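Local atomic coordinates of acetylxylan esterase (Geobacillus stearothermophilus, PDB entry 5BN1), a protein that removes acetyl groups from the xylose units of xylan and xylo-oligosaccharides, acting as a serine esterase of the GDSL family in a donut-shaped homooctamer. Residues G13-T17 with R192-S196; G63-L69 with I87-D93; I132-P136 with V158-A162; S167-D171 with A206-I211. The protein carries 1 engineered substitution. All coordinates share one frame; numbering follows the deposited sequence. Where two conformers were deposited one is given.

In the fold
The four contacts follow the parallel sheet of an SGNH-hydrolase fold, from its active site to its outermost strand, 168-170. Contacts 1 and 2 lie against each other, centres about 11 Å apart, and together supply the probable nucleophile and charge-relay histidine, and the two residues thought to stabilise the oxyanion; Asp-14 CB packs 3.5 Å from Asn-92 ND2. Contact 2 continues into contact 3 through neighbouring strands 84-88 and 130-134, where Ile-87 O lies 2.8 Å from Met-134 N, a probable hydrogen bond. Contacts 3 and 4, centres about 9 Å apart, share the next strand pair. Contact 4 is remote from the catalytic machinery, its centre about 17 Å from that of contact 1.

Contact 1: G13-T17 with R192-S196; sequences GDSIT and RVHPS
Ser-15 and His-194 form the Ser-His pair of a probable catalytic triad, brought together from the short helix that follows strand 8-13 and from the loop leading into helix 197-211. Ser-15 OG lies 2.9 Å from His-194 NE2 and near the imidazole plane, meeting the ring at its edge; either atom could donate in this hydrogen bond. The serine turns OG inward between its own backbone N and carbonyl carbon (chi1 56°), which aims it at the ring. On the far nitrogen, His-194 ND1 is hydrogen-bonded to Asp-191 OD2, completing the probable Ser-His-Asp triad. Val-193 CG1 covers one face of the imidazole, 3.9 Å above its plane and over its centre. Beside the polar pair, Ile-16 pushes CD1 into the bend of the loop, 3.4 Å from Val-193 O and 3.7 Å from His-194 CD2. The turn that presents the serine is fixed by Asp-14, whose OD1 accepts from Ile-16 N at 3.1 Å as the N-cap of the helix. Bonded at both nitrogens and packed on one face, the imidazole is held against rotation, consistent with a histidine that relays a proton when the serine attacks an acetyl ester.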
loop_
_atom_site.group_PDB
_atom_site.type_symbol
_atom_site.label_atom_id
_atom_site.label_comp_id
_atom_site.label_asym_id
_atom_site.label_seq_id
_atom_site.Cartn_x
_atom_site.Cartn_y
_atom_site.Cartn_z
ATOM N N GLY A 13 30.460 1.838 5.904
ATOM C CA GLY A 13 30.169 2.979 6.658
ATOM C C GLY A 13 28.707 2.941 7.102
ATOM O O GLY A 13 28.097 1.906 7.280
ATOM N N ASP A 14 28.196 4.179 7.328
ATOM C CA ASP A 14 26.825 4.440 7.850
ATOM C C ASP A 14 25.852 4.850 6.728
ATOM O O ASP A 14 26.074 4.502 5.613
ATOM C CB ASP A 14 26.971 5.428 8.990
ATOM C CG ASP A 14 27.608 6.682 8.588
ATOM O OD1 ASP A 14 27.497 7.104 7.414
ATOM O OD2 ASP A 14 28.339 7.285 9.390
ATOM N N SER A 15 24.840 5.622 7.110
ATOM C CA SER A 15 23.876 6.029 6.066
ATOM C C SER A 15 24.463 6.784 4.919
ATOM O O SER A 15 23.983 6.699 3.787
ATOM C CB SER A 15 22.746 6.913 6.613
ATOM O OG SER A 15 23.318 8.068 7.261
ATOM N N ILE A 16 25.520 7.524 5.115
ATOM C CA ILE A 16 26.152 8.353 4.050
ATOM C C ILE A 16 26.627 7.408 2.976
ATOM O O ILE A 16 26.642 7.759 1.798
ATOM C CB ILE A 16 27.233 9.307 4.622
ATOM C CG1 ILE A 16 26.678 10.146 5.762
ATOM C CG2 ILE A 16 27.782 10.177 3.469
ATOM C CD1 ILE A 16 25.457 10.950 5.477
ATOM N N THR A 17 27.162 6.264 3.401
ATOM C CA THR A 17 27.644 5.222 2.543
ATOM C C THR A 17 26.465 4.416 1.961
ATOM O O THR A 17 26.391 4.212 0.731
ATOM C CB THR A 17 28.739 4.349 3.229
ATOM O OG1 THR A 17 29.777 5.234 3.579
ATOM C CG2 THR A 17 29.247 3.256 2.272
ATOM N N ARG A 192 22.680 18.837 8.849
ATOM C CA ARG A 192 24.132 18.918 8.885
ATOM C C ARG A 192 24.824 17.624 8.696
ATOM O O ARG A 192 26.083 17.645 8.898
ATOM C CB ARG A 192 24.654 19.792 10.068
ATOM C CG ARG A 192 24.165 21.233 10.030
ATOM C CD ARG A 192 24.644 22.059 11.200
ATOM N NE ARG A 192 23.788 21.809 12.397
ATOM C CZ ARG A 192 24.096 22.195 13.642
ATOM N NH1 ARG A 192 25.166 22.924 13.798
ATOM N NH2 ARG A 192 23.332 21.944 14.675
ATOM N N VAL A 193 24.162 16.560 8.341
ATOM C CA VAL A 193 24.754 15.270 8.133
ATOM C C VAL A 193 24.430 14.703 6.772
ATOM O O VAL A 193 25.325 14.309 6.030
ATOM C CB VAL A 193 24.370 14.315 9.233
ATOM C CG1 VAL A 193 24.797 12.892 8.912
ATOM C CG2 VAL A 193 24.991 14.824 10.553
ATOM N N HIS A 194 23.127 14.575 6.431
ATOM C CA HIS A 194 22.654 13.899 5.266
ATOM C C HIS A 194 22.489 14.914 4.139
ATOM O O HIS A 194 21.536 15.718 4.188
ATOM C CB HIS A 194 21.309 13.272 5.536
ATOM C CG HIS A 194 21.385 12.197 6.581
ATOM N ND1 HIS A 194 21.007 12.392 7.849
ATOM C CD2 HIS A 194 21.880 10.931 6.504
ATOM C CE1 HIS A 194 21.134 11.264 8.529
ATOM N NE2 HIS A 194 21.735 10.395 7.759
ATOM N N PRO A 195 23.370 14.919 3.173
ATOM C CA PRO A 195 23.363 15.975 2.203
ATOM C C PRO A 195 22.567 15.704 0.909
ATOM O O PRO A 195 22.153 14.585 0.665
ATOM C CB PRO A 195 24.827 16.214 1.878
ATOM C CG PRO A 195 25.332 14.912 1.926
ATOM C CD PRO A 195 24.577 14.087 2.987
ATOM N N SER A 196 22.378 16.803 0.221
ATOM C CA SER A 196 21.806 16.772 -1.123
ATOM C C SER A 196 22.742 16.027 -2.081
ATOM O O SER A 196 23.923 15.638 -1.780
ATOM C CB SER A 196 21.722 18.155 -1.748
ATOM O OG SER A 196 22.916 18.849 -1.772
#

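Contact 2: G63-L69 with I87-D93; sequences GNTVRDL and IMIGIND
Ile-89 is the apolar wedge between the two segments, and each of its carbons meets something on 63-69. CB lies 3.8 Å from Leu-69 CD1. CG1, anti to the backbone N (chi1 -158°), reaches under the first turn of helix 66-78 and comes within 3.5 Å of Val-66 N. The branch CG2 touches Leu-69 CD1 and Val-66 CG2, the valine crossing it at about a right angle. At the tip, CD1 stops 3.5 Å from Asn-64 O and meets the end of Leu-69, whose CG and CD2 approach it tip to tip.

That carbonyl is also part of the active-site scaffold. Asn-92 ND2 donates to Asn-64 O at 3.0 Å, nearly in its own amide plane but above the plane of the carbonyl, while its OD1 is taken by Arg-96; bonded at both ends, the amide is probably held in its orientation. Gly-63 and Asn-92 are the inferred transition-state stabilisers, the glycine and asparagine expected to line the oxyanion hole of an SGNH hydrolase. A water donates to Asn-64 O and accepts from Gly-90 N and Asn-92 N, tying the same carbonyl to the start of helix 91-99.

Asp-93 grips the neighbouring helix: its OD2 takes Val-66 N through the syn lone pair at 2.8 Å, almost straight at 177°. Thr-65 and Asp-68 close a capping box at that helix start, in which Thr-65 N donates to the anti lone pair of Asp-68 OD2 at 3.0 Å and Thr-65 OG1 accepts weakly from Asp-68 N.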
loop_
_atom_site.group_PDB
_atom_site.type_symbol
_atom_site.label_atom_id
_atom_site.label_comp_id
_atom_site.label_asym_id
_atom_site.label_seq_id
_atom_site.Cartn_x
_atom_site.Cartn_y
_atom_site.Cartn_z
ATOM N N GLY A 63 22.825 4.181 10.468
ATOM C CA GLY A 63 22.935 4.184 11.897
ATOM C C GLY A 63 24.218 3.689 12.508
ATOM O O GLY A 63 24.352 3.778 13.716
ATOM N N ASN A 64 25.023 3.055 11.685
ATOM C CA ASN A 64 26.212 2.377 12.298
ATOM C C ASN A 64 27.249 3.341 12.878
ATOM O O ASN A 64 27.502 4.426 12.404
ATOM C CB ASN A 64 26.917 1.509 11.252
ATOM C CG ASN A 64 26.378 0.162 11.044
ATOM O OD1 ASN A 64 25.252 -0.262 11.531
ATOM N ND2 ASN A 64 27.214 -0.582 10.462
ATOM N N THR A 65 27.842 2.838 13.966
ATOM C CA THR A 65 29.054 3.379 14.568
ATOM C C THR A 65 30.159 2.353 14.234
ATOM O O THR A 65 29.952 1.299 13.680
ATOM C CB THR A 65 28.909 3.476 16.037
ATOM O OG1 THR A 65 28.783 2.125 16.584
ATOM C CG2 THR A 65 27.724 4.287 16.502
ATOM N N VAL A 66 31.351 2.687 14.693
ATOM C CA VAL A 66 32.468 1.723 14.442
ATOM C C VAL A 66 32.261 0.442 15.267
ATOM O O VAL A 66 32.755 -0.623 14.894
ATOM C CB VAL A 66 33.828 2.389 14.707
ATOM C CG1 VAL A 66 34.140 2.530 16.205
ATOM C CG2 VAL A 66 34.931 1.578 14.023
ATOM N N ARG A 67 31.506 0.513 16.345
ATOM C CA ARG A 67 31.203 -0.634 17.162
ATOM C C ARG A 67 30.344 -1.601 16.320
ATOM O O ARG A 67 30.514 -2.841 16.278
ATOM C CB ARG A 67 30.479 -0.224 18.377
ATOM C CG ARG A 67 30.117 -1.394 19.299
ATOM C CD ARG A 67 29.208 -0.923 20.447
ATOM N NE ARG A 67 29.749 0.162 21.283
ATOM C CZ ARG A 67 29.065 1.092 21.920
ATOM N NH1 ARG A 67 27.698 1.194 21.752
ATOM N NH2 ARG A 67 29.644 1.955 22.681
ATOM N N ASP A 68 29.375 -1.058 15.522
ATOM C CA ASP A 68 28.634 -1.888 14.653
ATOM C C ASP A 68 29.458 -2.449 13.514
ATOM O O ASP A 68 29.214 -3.598 13.072
ATOM C CB ASP A 68 27.456 -1.090 14.065
ATOM C CG ASP A 68 26.542 -0.571 15.125
ATOM O OD1 ASP A 68 25.989 -1.397 15.928
ATOM O OD2 ASP A 68 26.243 0.650 15.186
ATOM N N LEU A 69 30.365 -1.669 12.970
ATOM C CA LEU A 69 31.305 -2.203 11.956
ATOM C C LEU A 69 32.054 -3.407 12.450
ATOM O O LEU A 69 32.097 -4.406 11.802
ATOM C CB LEU A 69 32.269 -1.175 11.467
ATOM C CG LEU A 69 31.746 0.063 10.779
ATOM C CD1 LEU A 69 32.804 0.792 10.003
ATOM C CD2 LEU A 69 30.617 -0.200 9.829
ATOM N N ILE A 87 36.553 2.999 4.208
ATOM C CA ILE A 87 35.838 3.136 5.483
ATOM C C ILE A 87 35.520 4.600 5.690
ATOM O O ILE A 87 36.365 5.478 5.703
ATOM C CB ILE A 87 36.668 2.627 6.711
ATOM C CG1 ILE A 87 37.148 1.217 6.373
ATOM C CG2 ILE A 87 35.854 2.758 7.979
ATOM C CD1 ILE A 87 38.287 0.811 7.351
ATOM N N MET A 88 34.219 4.906 5.994
ATOM C CA MET A 88 33.797 6.239 6.465
ATOM C C MET A 88 32.827 6.017 7.601
ATOM O O MET A 88 31.671 5.647 7.497
ATOM C CB MET A 88 33.128 7.145 5.399
ATOM C CG MET A 88 32.873 8.519 5.949
ATOM S SD MET A 88 32.581 9.817 4.731
ATOM C CE MET A 88 31.299 9.055 3.772
ATOM N N ILE A 89 33.406 6.231 8.818
ATOM C CA ILE A 89 32.665 5.973 10.063
ATOM C C ILE A 89 33.087 6.965 11.118
ATOM O O ILE A 89 34.188 7.550 11.101
ATOM C CB ILE A 89 32.859 4.536 10.541
ATOM C CG1 ILE A 89 31.740 4.031 11.474
ATOM C CG2 ILE A 89 34.310 4.380 11.146
ATOM C CD1 ILE A 89 30.438 3.723 10.708
ATOM N N GLY A 90 32.136 7.287 12.000
ATOM C CA GLY A 90 32.335 8.290 13.103
ATOM C C GLY A 90 31.232 9.291 13.256
ATOM O O GLY A 90 31.076 9.851 14.304
ATOM N N ILE A 91 30.456 9.555 12.174
ATOM C CA ILE A 91 29.372 10.486 12.342
ATOM C C ILE A 91 28.428 10.108 13.472
ATOM O O ILE A 91 28.092 10.953 14.291
ATOM C CB ILE A 91 28.607 10.678 11.033
ATOM C CG1 ILE A 91 29.434 11.487 10.050
ATOM C CG2 ILE A 91 27.268 11.438 11.286
ATOM C CD1 ILE A 91 28.913 11.571 8.625
ATOM N N ASN A 92 28.010 8.848 13.545
ATOM C CA ASN A 92 27.053 8.407 14.530
ATOM C C ASN A 92 27.715 8.285 15.917
ATOM O O ASN A 92 27.129 8.601 16.935
ATOM C CB ASN A 92 26.381 7.170 14.142
ATOM C CG ASN A 92 25.479 7.396 12.948
ATOM O OD1 ASN A 92 24.613 8.304 13.024
ATOM N ND2 ASN A 92 25.553 6.607 11.977
ATOM N N ASP A 93 28.990 7.833 15.903
ATOM C CA ASP A 93 29.792 7.725 17.115
ATOM C C ASP A 93 29.760 9.013 17.887
ATOM O O ASP A 93 29.694 9.021 19.136
ATOM C CB ASP A 93 31.195 7.331 16.723
ATOM C CG ASP A 93 31.261 6.139 15.815
ATOM O OD1 ASP A 93 30.682 6.180 14.650
ATOM O OD2 ASP A 93 31.862 5.070 16.131
HETATM O O HOH W 1 29.198 6.638 11.890
#

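Contact 3: I132-P136 with V158-A162; sequences ILMTP and VKQIA
Val-158 lays CG1 against the flank of Leu-133, 3.8 Å from its CB, and spreads its other methyl toward the end of the strand, where CG2 meets the CD corner of the Pro-136 ring at 3.9 Å. The same CG1 touches the backbone at Met-134 O and the methyl of Thr-135, so a single valine spans the passage from strand to loop. It can do so because CG1 stands anti to the backbone N (chi1 177°), with the two branches splayed along the strand. Farther along its side chain, Leu-133 turns CD1 to the next turn of the helix, where it lies 3.7 Å from both CA and CB of Ala-162 and 4.0 Å from Ile-161 CG2; the small alanine lets the leucine methyl come right up to the helix backbone.

Strand 130-134, helix 146-165 and strand 168-170 make a beta-alpha-beta unit, and this is the packing of its crossover helix on its first strand. The segments run almost antiparallel, at 167°, with axes 8.5 Å apart, and no hydrogen bond passes between them. Helix 110-124 seals the neighbouring side, placing Tyr-113 and Leu-117 on Val-158 and Val-121 on Leu-133.

Thr-135 faces two ways: CG2 lies 4.2 Å from Val-158 CG1, while OG1 donates to Pro-136 O at 3.0 Å. With an alanine here, Pro-136 O would probably lose that hydroxyl donor and a gap would be likely to open beside the valine methyl.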
loop_
_atom_site.group_PDB
_atom_site.type_symbol
_atom_site.label_atom_id
_atom_site.label_comp_id
_atom_site.label_asym_id
_atom_site.label_seq_id
_atom_site.Cartn_x
_atom_site.Cartn_y
_atom_site.Cartn_z
ATOM N N ILE A 132 41.274 2.734 2.209
ATOM C CA ILE A 132 41.078 4.112 2.137
ATOM C C ILE A 132 40.244 4.595 3.346
ATOM O O ILE A 132 39.196 4.042 3.569
ATOM C CB ILE A 132 40.226 4.555 0.872
ATOM C CG1 ILE A 132 40.886 3.982 -0.403
ATOM C CG2 ILE A 132 40.177 6.055 0.781
ATOM C CD1 ILE A 132 40.089 3.036 -1.201
ATOM N N LEU A 133 40.834 5.426 4.194
ATOM C CA LEU A 133 40.165 5.927 5.376
ATOM C C LEU A 133 39.682 7.291 5.036
ATOM O O LEU A 133 40.352 8.261 4.822
ATOM C CB LEU A 133 41.202 6.018 6.559
ATOM C CG LEU A 133 41.446 4.626 7.052
ATOM C CD1 LEU A 133 42.623 4.711 8.039
ATOM C CD2 LEU A 133 40.323 4.060 7.837
ATOM N N MET A 134 38.304 7.401 5.116
ATOM C CA MET A 134 37.693 8.684 4.987
ATOM C C MET A 134 37.236 9.197 6.320
ATOM O O MET A 134 36.675 8.488 7.105
ATOM C CB MET A 134 36.399 8.522 4.136
ATOM C CG MET A 134 36.608 7.904 2.783
ATOM S SD MET A 134 35.040 7.611 1.750
ATOM C CE MET A 134 34.621 9.317 1.467
ATOM N N THR A 135 37.482 10.437 6.579
ATOM C CA THR A 135 37.083 11.049 7.872
ATOM C C THR A 135 35.548 11.110 7.926
ATOM O O THR A 135 34.920 11.209 6.846
ATOM C CB THR A 135 37.579 12.471 8.135
ATOM O OG1 THR A 135 37.128 13.417 7.128
ATOM C CG2 THR A 135 39.127 12.508 8.041
ATOM N N PRO A 136 34.970 10.975 9.086
ATOM C CA PRO A 136 33.605 11.540 9.246
ATOM C C PRO A 136 33.655 13.021 8.960
ATOM O O PRO A 136 34.673 13.728 8.780
ATOM C CB PRO A 136 33.285 11.129 10.664
ATOM C CG PRO A 136 34.602 11.372 11.432
ATOM C CD PRO A 136 35.564 10.755 10.466
ATOM N N VAL A 158 41.303 9.473 12.585
ATOM C CA VAL A 158 41.359 8.836 11.307
ATOM C C VAL A 158 42.703 9.106 10.542
ATOM O O VAL A 158 43.236 8.154 9.954
ATOM C CB VAL A 158 40.089 9.244 10.513
ATOM C CG1 VAL A 158 40.166 8.627 9.124
ATOM C CG2 VAL A 158 38.811 8.717 11.217
ATOM N N LYS A 159 43.061 10.344 10.504
ATOM C CA LYS A 159 44.235 10.916 9.768
ATOM C C LYS A 159 45.497 10.190 10.345
ATOM O O LYS A 159 46.292 9.622 9.569
ATOM C CB LYS A 159 44.313 12.347 9.874
ATOM C CG LYS A 159 45.495 12.919 9.013
ATOM C CD LYS A 159 45.395 14.390 8.844
ATOM C CE LYS A 159 46.356 14.859 7.689
ATOM N NZ LYS A 159 46.220 16.302 7.627
ATOM N N GLN A 160 45.492 10.079 11.649
ATOM C CA GLN A 160 46.697 9.450 12.276
ATOM C C GLN A 160 46.747 7.977 12.114
ATOM O O GLN A 160 47.896 7.433 11.825
ATOM C CB GLN A 160 46.768 9.986 13.691
ATOM C CG GLN A 160 47.006 11.491 13.899
ATOM C CD GLN A 160 48.112 12.493 13.151
ATOM O OE1 GLN A 160 48.702 12.206 12.069
ATOM N NE2 GLN A 160 48.232 13.782 13.700
ATOM N N ILE A 161 45.654 7.278 12.125
ATOM C CA ILE A 161 45.540 5.874 11.812
ATOM C C ILE A 161 46.038 5.706 10.345
ATOM O O ILE A 161 46.749 4.750 9.998
ATOM C CB ILE A 161 44.221 5.203 12.111
ATOM C CG1 ILE A 161 43.876 5.198 13.673
ATOM C CG2 ILE A 161 44.190 3.811 11.581
ATOM C CD1 ILE A 161 42.514 4.815 14.000
ATOM N N ALA A 162 45.542 6.522 9.439
ATOM C CA ALA A 162 45.907 6.333 8.043
ATOM C C ALA A 162 47.456 6.524 7.852
ATOM O O ALA A 162 48.051 5.778 7.121
ATOM C CB ALA A 162 45.171 7.292 7.129
#

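Contact 4: S167-D171 with A206-I211; sequences SLFVD and AFLREI
Glu-210 and Val-170 lie side by side, pointing opposite ways, the glutamate running from the helix toward the strand and the valine from strand to helix, with Glu-210 CB 3.8 Å from Val-170 CG2. The other valine methyl, CG1, abuts Ala-206 CB at 3.6 Å one turn earlier. Beyond CB the glutamate extends with CG anti to the backbone N and then bends (chi2 67°), which swings its carboxylate over the strand backbone. There OE2 accepts from Phe-169 N at 2.9 Å, a nearly straight bond of 169° that arrives from above the carboxylate plane. Leu-168 and Glu-210 cross obliquely, and Leu-168 CD2 rests 3.5 Å from the same OE2.

Strand 168-170 is the outermost on this side of the chain's parallel sheet, and its Leu-168 and Val-170 bond through their backbones to strand 130-134, Val-170 also to Thr-135. Helix 197-211 packs on it roughly antiparallel, at 153°, the axes 8.1 Å apart, while the Phe-169 ring points to the other layer, against helix 146-165, so this strand has a helix on each face, the SGNH alpha/beta/alpha layering.

Phe-169 O lies 3.3 Å from each of Glu-210 OE1 and OE2, acceptor against acceptor, which would tend to raise the acid's affinity for a proton. With a leucine in place of Glu-210, Phe-169 N would probably be left without its acceptor on this edge of the sheet.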
loop_
_atom_site.group_PDB
_atom_site.type_symbol
_atom_site.label_atom_id
_atom_site.label_comp_id
_atom_site.label_asym_id
_atom_site.label_seq_id
_atom_site.Cartn_x
_atom_site.Cartn_y
_atom_site.Cartn_z
ATOM N N SER A 167 47.703 3.952 4.902
ATOM C CA SER A 167 46.425 3.862 4.139
ATOM C C SER A 167 46.244 5.149 3.362
ATOM O O SER A 167 46.727 6.213 3.694
ATOM C CB SER A 167 45.333 3.745 5.182
ATOM O OG SER A 167 45.339 2.522 5.890
ATOM N N LEU A 168 45.424 5.100 2.319
ATOM C CA LEU A 168 45.029 6.310 1.658
ATOM C C LEU A 168 44.005 7.031 2.621
ATOM O O LEU A 168 43.458 6.437 3.513
ATOM C CB LEU A 168 44.313 5.989 0.323
ATOM C CG LEU A 168 45.218 5.341 -0.763
ATOM C CD1 LEU A 168 44.405 5.060 -2.043
ATOM C CD2 LEU A 168 46.336 6.280 -1.014
ATOM N N PHE A 169 43.845 8.280 2.370
ATOM C CA PHE A 169 43.174 9.188 3.336
ATOM C C PHE A 169 42.394 10.264 2.642
ATOM O O PHE A 169 42.913 11.036 1.791
ATOM C CB PHE A 169 44.211 9.833 4.264
ATOM C CG PHE A 169 43.661 10.902 5.171
ATOM C CD1 PHE A 169 42.776 10.489 6.171
ATOM C CD2 PHE A 169 43.864 12.209 5.003
ATOM C CE1 PHE A 169 42.233 11.474 6.996
ATOM C CE2 PHE A 169 43.331 13.235 5.826
ATOM C CZ PHE A 169 42.465 12.805 6.858
ATOM N N VAL A 170 41.064 10.383 2.975
ATOM C CA VAL A 170 40.269 11.442 2.465
ATOM C C VAL A 170 39.735 12.296 3.607
ATOM O O VAL A 170 38.967 11.777 4.451
ATOM C CB VAL A 170 39.050 10.818 1.695
ATOM C CG1 VAL A 170 38.215 11.965 1.062
ATOM C CG2 VAL A 170 39.498 9.816 0.675
ATOM N N ASP A 171 40.047 13.557 3.574
ATOM C CA ASP A 171 39.604 14.531 4.531
ATOM C C ASP A 171 38.250 15.121 3.999
ATOM O O ASP A 171 38.236 16.107 3.293
ATOM C CB ASP A 171 40.599 15.611 4.808
ATOM C CG ASP A 171 40.228 16.479 5.918
ATOM O OD1 ASP A 171 39.005 16.496 6.424
ATOM O OD2 ASP A 171 41.098 17.226 6.525
ATOM N N ALA A 206 36.019 14.184 -3.524
ATOM C CA ALA A 206 37.180 13.986 -2.569
ATOM C C ALA A 206 37.687 12.606 -2.623
ATOM O O ALA A 206 38.983 12.417 -2.584
ATOM C CB ALA A 206 36.730 14.388 -1.188
ATOM N N PHE A 207 36.875 11.585 -2.701
ATOM C CA PHE A 207 37.281 10.192 -2.843
ATOM C C PHE A 207 38.119 10.036 -4.106
ATOM O O PHE A 207 39.232 9.436 -4.078
ATOM C CB PHE A 207 36.139 9.268 -2.760
ATOM C CG PHE A 207 36.536 7.849 -2.882
ATOM C CD1 PHE A 207 36.667 7.229 -4.116
ATOM C CD2 PHE A 207 36.799 7.105 -1.725
ATOM C CE1 PHE A 207 37.065 5.915 -4.211
ATOM C CE2 PHE A 207 37.186 5.788 -1.827
ATOM C CZ PHE A 207 37.308 5.197 -3.074
ATOM N N LEU A 208 37.535 10.478 -5.230
ATOM C CA LEU A 208 38.203 10.304 -6.491
ATOM C C LEU A 208 39.577 10.939 -6.535
ATOM O O LEU A 208 40.549 10.314 -7.093
ATOM C CB LEU A 208 37.282 10.817 -7.632
ATOM C CG LEU A 208 36.071 9.938 -7.937
ATOM C CD1 LEU A 208 35.040 10.651 -8.763
ATOM C CD2 LEU A 208 36.425 8.610 -8.604
ATOM N N ARG A 209 39.714 12.103 -5.967
ATOM C CA ARG A 209 40.979 12.831 -5.942
ATOM C C ARG A 209 42.029 11.924 -5.296
ATOM O O ARG A 209 43.163 11.726 -5.793
ATOM C CB ARG A 209 40.812 14.123 -5.262
ATOM C CG ARG A 209 42.141 14.892 -5.156
ATOM C CD ARG A 209 41.993 16.012 -4.188
ATOM N NE ARG A 209 42.963 17.069 -4.233
ATOM C CZ ARG A 209 43.051 18.044 -3.313
ATOM N NH1 ARG A 209 42.196 18.098 -2.258
ATOM N NH2 ARG A 209 43.987 18.998 -3.450
ATOM N N GLU A 210 41.674 11.309 -4.161
ATOM C CA GLU A 210 42.660 10.507 -3.407
ATOM C C GLU A 210 43.046 9.221 -4.126
ATOM O O GLU A 210 44.224 8.747 -3.949
ATOM C CB GLU A 210 42.120 10.196 -2.025
ATOM C CG GLU A 210 43.076 9.391 -1.138
ATOM C CD GLU A 210 44.344 10.135 -0.732
ATOM O OE1 GLU A 210 44.563 11.355 -1.060
ATOM O OE2 GLU A 210 45.139 9.408 0.028
ATOM N N ILE A 211 42.190 8.684 -5.007
ATOM C CA ILE A 211 42.551 7.516 -5.791
ATOM C C ILE A 211 43.173 7.856 -7.156
ATOM O O ILE A 211 43.418 6.876 -7.892
ATOM C CB ILE A 211 41.481 6.455 -5.930
ATOM C CG1 ILE A 211 40.211 6.990 -6.687
ATOM C CG2 ILE A 211 41.071 5.856 -4.547
ATOM C CD1 ILE A 211 39.365 5.880 -7.159
#